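Long-range contacts in isocitrate dehydrogenase [NAD] subunit 1 (Saccharomyces cerevisiae, PDB 3BLX), which catalyses, as part of an octamer with subunit IDH2, the NAD-dependent oxidative decarboxylation of isocitrate to 2-oxoglutarate in the citric acid cycle, and also binds RNA: residues Asn73-Lys78 / Ala267-Gly272; Leu256-Asn261 / Ile292-Leu297. All blocks are in the same frame, centred on the assembly; numbering follows the deposited sequence.

Overall arrangement
Both contacts are buried and lie near the centre of the folded subunit, with centres about 9 Å apart. Contact 1 joins two parallel strands of the central mixed sheet. Contact 2 packs a helix against strand 258-262 of the same sheet. The two meet because strand 258-262 runs antiparallel beside strand 267-269, with a probable hydrogen bond from Asn-261 N to Val-268 O. Helix 289-302 also touches Ile-75, Phe-269 and Pro-271 of contact 1. Their chemistry differs with their place. Contact 1 is mostly backbone hydrogen bonding, with a salt bridge at one end. Contact 2 is apolar packing of alanine and leucine around one serine hydroxyl bonded to a strand amide. Along the chain their segments alternate.

Contact 1: residues Asn73-Lys78 / Ala267-Gly272; sequences NKIGLK and AVFEPG
Gly-76 O takes the N-H of Phe-269 at 2.7 Å, almost straight at 174°. The CA-H of Val-268 also points at Gly-76 O, which lies at the edge of the Phe-269 ring, in its plane, nearest CD2. Phe-269 O accepts from Lys-78 N at 2.8 Å. Two more backbone bonds, Ala-267 N to Lys-74 O and Gly-76 N to Ala-267 O, complete this parallel pairing in the central dehydrogenase sheet. On one sheet face, Ile-75 CD1 meets Ala-267 CB at 3.8 Å, and Ile-75 CG2 sits at the Phe-269 ring edge. On the other, Val-268 CG1 meets Lys-78 CB at 3.9 Å. Lys-78 and Glu-270 run side by side. Lys-78 CG lies anti to the backbone N (chi1 160°), and bends at chi3 and chi4 bring NZ to 3.3 Å from Glu-270 OE1, a salt bridge. NZ has its stronger salt bridge with Asp-86 OD1, and Glu-270 OE2 with Arg-274. A methionine here would probably leave Asp-86 without this cation and Glu-270 relying on Arg-274. The side chains of Arg-129 and Arg-98, probable substrate binders, lie about 7 and 8 Å from that of Glu-270. Each buried charge thus has two opposite partners, which likely hold both ends in place.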
loop_
_atom_site.group_PDB
_atom_site.type_symbol
_atom_site.label_atom_id
_atom_site.label_comp_id
_atom_site.label_asym_id
_atom_site.label_seq_id
_atom_site.Cartn_x
_atom_site.Cartn_y
_atom_site.Cartn_z
ATOM N N ASN E 73 8.592 -19.520 -4.110
ATOM C CA ASN E 73 9.734 -19.854 -4.953
ATOM C C ASN E 73 9.892 -18.943 -6.165
ATOM O O ASN E 73 10.995 -18.748 -6.643
ATOM C CB ASN E 73 9.681 -21.322 -5.383
ATOM C CG ASN E 73 9.537 -22.267 -4.224
ATOM O OD1 ASN E 73 9.938 -21.978 -3.094
ATOM N ND2 ASN E 73 8.977 -23.426 -4.504
ATOM N N LYS E 74 8.777 -18.409 -6.665
ATOM C CA LYS E 74 8.751 -17.502 -7.828
ATOM C C LYS E 74 8.892 -18.164 -9.195
ATOM O O LYS E 74 8.543 -17.571 -10.194
ATOM C CB LYS E 74 9.804 -16.378 -7.711
ATOM C CG LYS E 74 9.877 -15.685 -6.353
ATOM C CD LYS E 74 8.571 -15.084 -5.972
ATOM C CE LYS E 74 8.737 -14.047 -4.883
ATOM N NZ LYS E 74 9.277 -14.676 -3.646
ATOM N N ILE E 75 9.443 -19.365 -9.238
ATOM C CA ILE E 75 9.674 -20.089 -10.482
ATOM C C ILE E 75 9.014 -21.461 -10.421
ATOM O O ILE E 75 9.069 -22.157 -9.400
ATOM C CB ILE E 75 11.186 -20.259 -10.748
ATOM C CG1 ILE E 75 11.837 -18.895 -10.773
ATOM C CG2 ILE E 75 11.409 -20.856 -12.113
ATOM C CD1 ILE E 75 11.259 -17.979 -11.864
ATOM N N GLY E 76 8.403 -21.871 -11.518
ATOM C CA GLY E 76 7.735 -23.163 -11.534
ATOM C C GLY E 76 7.833 -23.927 -12.834
ATOM O O GLY E 76 7.982 -23.351 -13.906
ATOM N N LEU E 77 7.753 -25.246 -12.726
ATOM C CA LEU E 77 7.714 -26.120 -13.892
ATOM C C LEU E 77 6.430 -26.903 -13.759
ATOM O O LEU E 77 6.166 -27.518 -12.731
ATOM C CB LEU E 77 8.919 -27.069 -13.928
ATOM C CG LEU E 77 9.510 -27.414 -15.300
ATOM C CD1 LEU E 77 9.964 -28.837 -15.330
ATOM C CD2 LEU E 77 8.519 -27.232 -16.373
ATOM N N LYS E 78 5.636 -26.880 -14.806
ATOM C CA LYS E 78 4.304 -27.412 -14.730
ATOM C C LYS E 78 4.037 -28.398 -15.864
ATOM O O LYS E 78 4.330 -28.108 -17.010
ATOM C CB LYS E 78 3.317 -26.243 -14.736
ATOM C CG LYS E 78 1.910 -26.564 -15.123
ATOM C CD LYS E 78 0.993 -25.449 -14.676
ATOM C CE LYS E 78 -0.172 -25.223 -15.663
ATOM N NZ LYS E 78 -0.800 -26.494 -16.138
ATOM N N ALA E 267 7.290 -16.757 -12.820
ATOM C CA ALA E 267 7.414 -17.382 -14.124
ATOM C C ALA E 267 7.070 -18.846 -13.954
ATOM O O ALA E 267 7.457 -19.484 -12.976
ATOM C CB ALA E 267 8.802 -17.209 -14.670
ATOM N N VAL E 268 6.329 -19.383 -14.900
ATOM C CA VAL E 268 5.955 -20.783 -14.839
ATOM C C VAL E 268 6.180 -21.387 -16.215
ATOM O O VAL E 268 5.645 -20.897 -17.209
ATOM C CB VAL E 268 4.467 -20.940 -14.457
ATOM C CG1 VAL E 268 4.005 -22.366 -14.696
ATOM C CG2 VAL E 268 4.216 -20.516 -13.018
ATOM N N PHE E 269 6.979 -22.444 -16.273
ATOM C CA PHE E 269 7.346 -23.047 -17.553
ATOM C C PHE E 269 6.563 -24.313 -17.816
ATOM O O PHE E 269 6.310 -25.079 -16.897
ATOM C CB PHE E 269 8.855 -23.284 -17.611
ATOM C CG PHE E 269 9.639 -22.013 -17.533
ATOM C CD1 PHE E 269 10.051 -21.365 -18.682
ATOM C CD2 PHE E 269 9.867 -21.413 -16.314
ATOM C CE1 PHE E 269 10.735 -20.181 -18.607
ATOM C CE2 PHE E 269 10.551 -20.224 -16.224
ATOM C CZ PHE E 269 10.994 -19.607 -17.385
ATOM N N GLU E 270 6.155 -24.505 -19.071
ATOM C CA GLU E 270 5.191 -25.552 -19.420
ATOM C C GLU E 270 5.029 -25.603 -20.913
ATOM O O GLU E 270 5.142 -24.585 -21.579
ATOM C CB GLU E 270 3.822 -25.273 -18.794
ATOM C CG GLU E 270 2.938 -24.355 -19.625
ATOM C CD GLU E 270 1.446 -24.404 -19.241
ATOM O OE1 GLU E 270 1.000 -25.416 -18.653
ATOM O OE2 GLU E 270 0.712 -23.429 -19.535
ATOM N N PRO E 271 4.759 -26.793 -21.449
ATOM C CA PRO E 271 4.578 -26.988 -22.893
ATOM C C PRO E 271 3.561 -26.003 -23.500
ATOM O O PRO E 271 2.448 -25.818 -22.986
ATOM C CB PRO E 271 4.060 -28.420 -22.986
ATOM C CG PRO E 271 4.561 -29.090 -21.766
ATOM C CD PRO E 271 4.543 -28.033 -20.689
ATOM N N GLY E 272 3.958 -25.392 -24.611
ATOM C CA GLY E 272 3.254 -24.272 -25.156
ATOM C C GLY E 272 1.914 -24.565 -25.798
ATOM O O GLY E 272 1.164 -23.629 -26.109
#

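Contact 2: residues Leu256-Asn261 / Ile292-Leu297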
loop_
_atom_site.group_PDB
_atom_site.type_symbol
_atom_site.label_atom_id
_atom_site.label_comp_id
_atom_site.label_asym_id
_atom_site.label_seq_id
_atom_site.Cartn_x
_atom_site.Cartn_y
_atom_site.Cartn_z
ATOM N N LEU E 256 6.336 -31.047 -29.410
ATOM C CA LEU E 256 7.602 -30.381 -29.751
ATOM C C LEU E 256 7.665 -28.883 -29.430
ATOM O O LEU E 256 8.626 -28.194 -29.810
ATOM C CB LEU E 256 7.860 -30.538 -31.237
ATOM C CG LEU E 256 7.796 -31.985 -31.710
ATOM C CD1 LEU E 256 7.728 -32.047 -33.235
ATOM C CD2 LEU E 256 8.996 -32.692 -31.181
ATOM N N VAL E 257 6.643 -28.395 -28.730
ATOM C CA VAL E 257 6.437 -26.970 -28.522
ATOM C C VAL E 257 6.775 -26.493 -27.129
ATOM O O VAL E 257 6.027 -26.764 -26.195
ATOM C CB VAL E 257 4.966 -26.636 -28.697
ATOM C CG1 VAL E 257 4.769 -25.141 -28.492
ATOM C CG2 VAL E 257 4.488 -27.081 -30.062
ATOM N N ALA E 258 7.873 -25.759 -26.987
ATOM C CA ALA E 258 8.242 -25.197 -25.675
ATOM C C ALA E 258 7.318 -24.030 -25.298
ATOM O O ALA E 258 6.737 -23.384 -26.157
ATOM C CB ALA E 258 9.702 -24.757 -25.659
ATOM N N GLY E 259 7.187 -23.760 -24.011
ATOM C CA GLY E 259 6.329 -22.689 -23.584
ATOM C C GLY E 259 6.762 -22.083 -22.267
ATOM O O GLY E 259 7.463 -22.730 -21.467
ATOM N N ALA E 260 6.330 -20.838 -22.044
ATOM C CA ALA E 260 6.589 -20.148 -20.795
ATOM C C ALA E 260 5.479 -19.177 -20.491
ATOM O O ALA E 260 4.874 -18.612 -21.388
ATOM C CB ALA E 260 7.953 -19.422 -20.852
ATOM N N ASN E 261 5.229 -18.974 -19.212
ATOM C CA ASN E 261 4.272 -17.983 -18.774
ATOM C C ASN E 261 4.890 -17.001 -17.789
ATOM O O ASN E 261 5.438 -17.405 -16.765
ATOM C CB ASN E 261 3.092 -18.694 -18.161
ATOM C CG ASN E 261 2.371 -19.538 -19.163
ATOM O OD1 ASN E 261 1.620 -19.028 -19.994
ATOM N ND2 ASN E 261 2.594 -20.838 -19.101
ATOM N N ILE E 292 10.887 -30.964 -21.761
ATOM C CA ILE E 292 12.310 -30.788 -21.620
ATOM C C ILE E 292 12.776 -29.416 -22.130
ATOM O O ILE E 292 13.550 -28.723 -21.463
ATOM C CB ILE E 292 13.083 -31.905 -22.353
ATOM C CG1 ILE E 292 12.624 -33.288 -21.862
ATOM C CG2 ILE E 292 14.595 -31.734 -22.143
ATOM C CD1 ILE E 292 13.222 -34.478 -22.630
ATOM N N LEU E 293 12.323 -29.041 -23.322
ATOM C CA LEU E 293 12.672 -27.756 -23.894
ATOM C C LEU E 293 12.145 -26.587 -23.046
ATOM O O LEU E 293 12.798 -25.554 -22.908
ATOM C CB LEU E 293 12.156 -27.657 -25.329
ATOM C CG LEU E 293 12.878 -28.603 -26.283
ATOM C CD1 LEU E 293 12.424 -28.400 -27.714
ATOM C CD2 LEU E 293 14.372 -28.397 -26.163
ATOM N N SER E 294 10.957 -26.749 -22.487
ATOM C CA SER E 294 10.423 -25.742 -21.598
ATOM C C SER E 294 11.331 -25.683 -20.389
ATOM O O SER E 294 11.600 -24.618 -19.864
ATOM C CB SER E 294 8.999 -26.110 -21.170
ATOM O OG SER E 294 8.117 -25.998 -22.268
ATOM N N SER E 295 11.803 -26.851 -19.986
ATOM C CA SER E 295 12.740 -26.999 -18.890
ATOM C C SER E 295 13.978 -26.158 -19.113
ATOM O O SER E 295 14.549 -25.629 -18.157
ATOM C CB SER E 295 13.177 -28.467 -18.785
ATOM O OG SER E 295 13.631 -28.761 -17.505
ATOM N N THR E 296 14.423 -26.065 -20.366
ATOM C CA THR E 296 15.633 -25.327 -20.652
ATOM C C THR E 296 15.368 -23.830 -20.689
ATOM O O THR E 296 16.230 -23.054 -20.299
ATOM C CB THR E 296 16.354 -25.822 -21.920
ATOM O OG1 THR E 296 15.672 -25.364 -23.084
ATOM C CG2 THR E 296 16.423 -27.323 -21.918
ATOM N N LEU E 297 14.176 -23.422 -21.131
ATOM C CA LEU E 297 13.762 -22.020 -21.002
ATOM C C LEU E 297 13.865 -21.593 -19.548
ATOM O O LEU E 297 14.317 -20.499 -19.246
ATOM C CB LEU E 297 12.338 -21.813 -21.491
ATOM C CG LEU E 297 12.127 -21.900 -23.001
ATOM C CD1 LEU E 297 10.682 -21.578 -23.389
ATOM C CD2 LEU E 297 13.060 -20.944 -23.687
#
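Ser-294 meets Gly-259 where helix 289-302 packs on strand 258-262 of the central sheet, in the fold of the isocitrate and isopropylmalate dehydrogenases. The strand and helix segments cross at 44°, with their axes 6.7 Å apart. From the helix, Ser-294 CB comes first and lies 3.7 Å from Gly-259 O. The next atom, OG, is the tip. It accepts the N-H of Gly-259 at 3.0 Å, with an angle of 155° at the hydrogen. Chi1 of -69° sets OG anti to the carbonyl carbon of Ser-294, beside its own backbone N. From there OG also hydrogen bonds to Ala-290 O, one turn earlier in the helix. The hydroxyl thus links a strand amide to a helix carbonyl, and this pair of bonds fixes its rotation.

Around this polar link the packing is apolar. Ala-258 points its methyl toward the helix, where CB touches Leu-293 CB at 3.8 Å. Leu-297 reaches the strand with its CD1 branch. That methyl lies 4.0 Å from Ala-258 CB and also touches Ala-260 CB. Leu-297 further packs on Leu-109 of the neighbouring strand 105-111, and Leu-293 on Val-315 of helix 306-320. Within the helix, Thr-296 OG1 donates to Leu-293 O at 2.9 Å, approaching from the same face of that carbonyl as Leu-297 N.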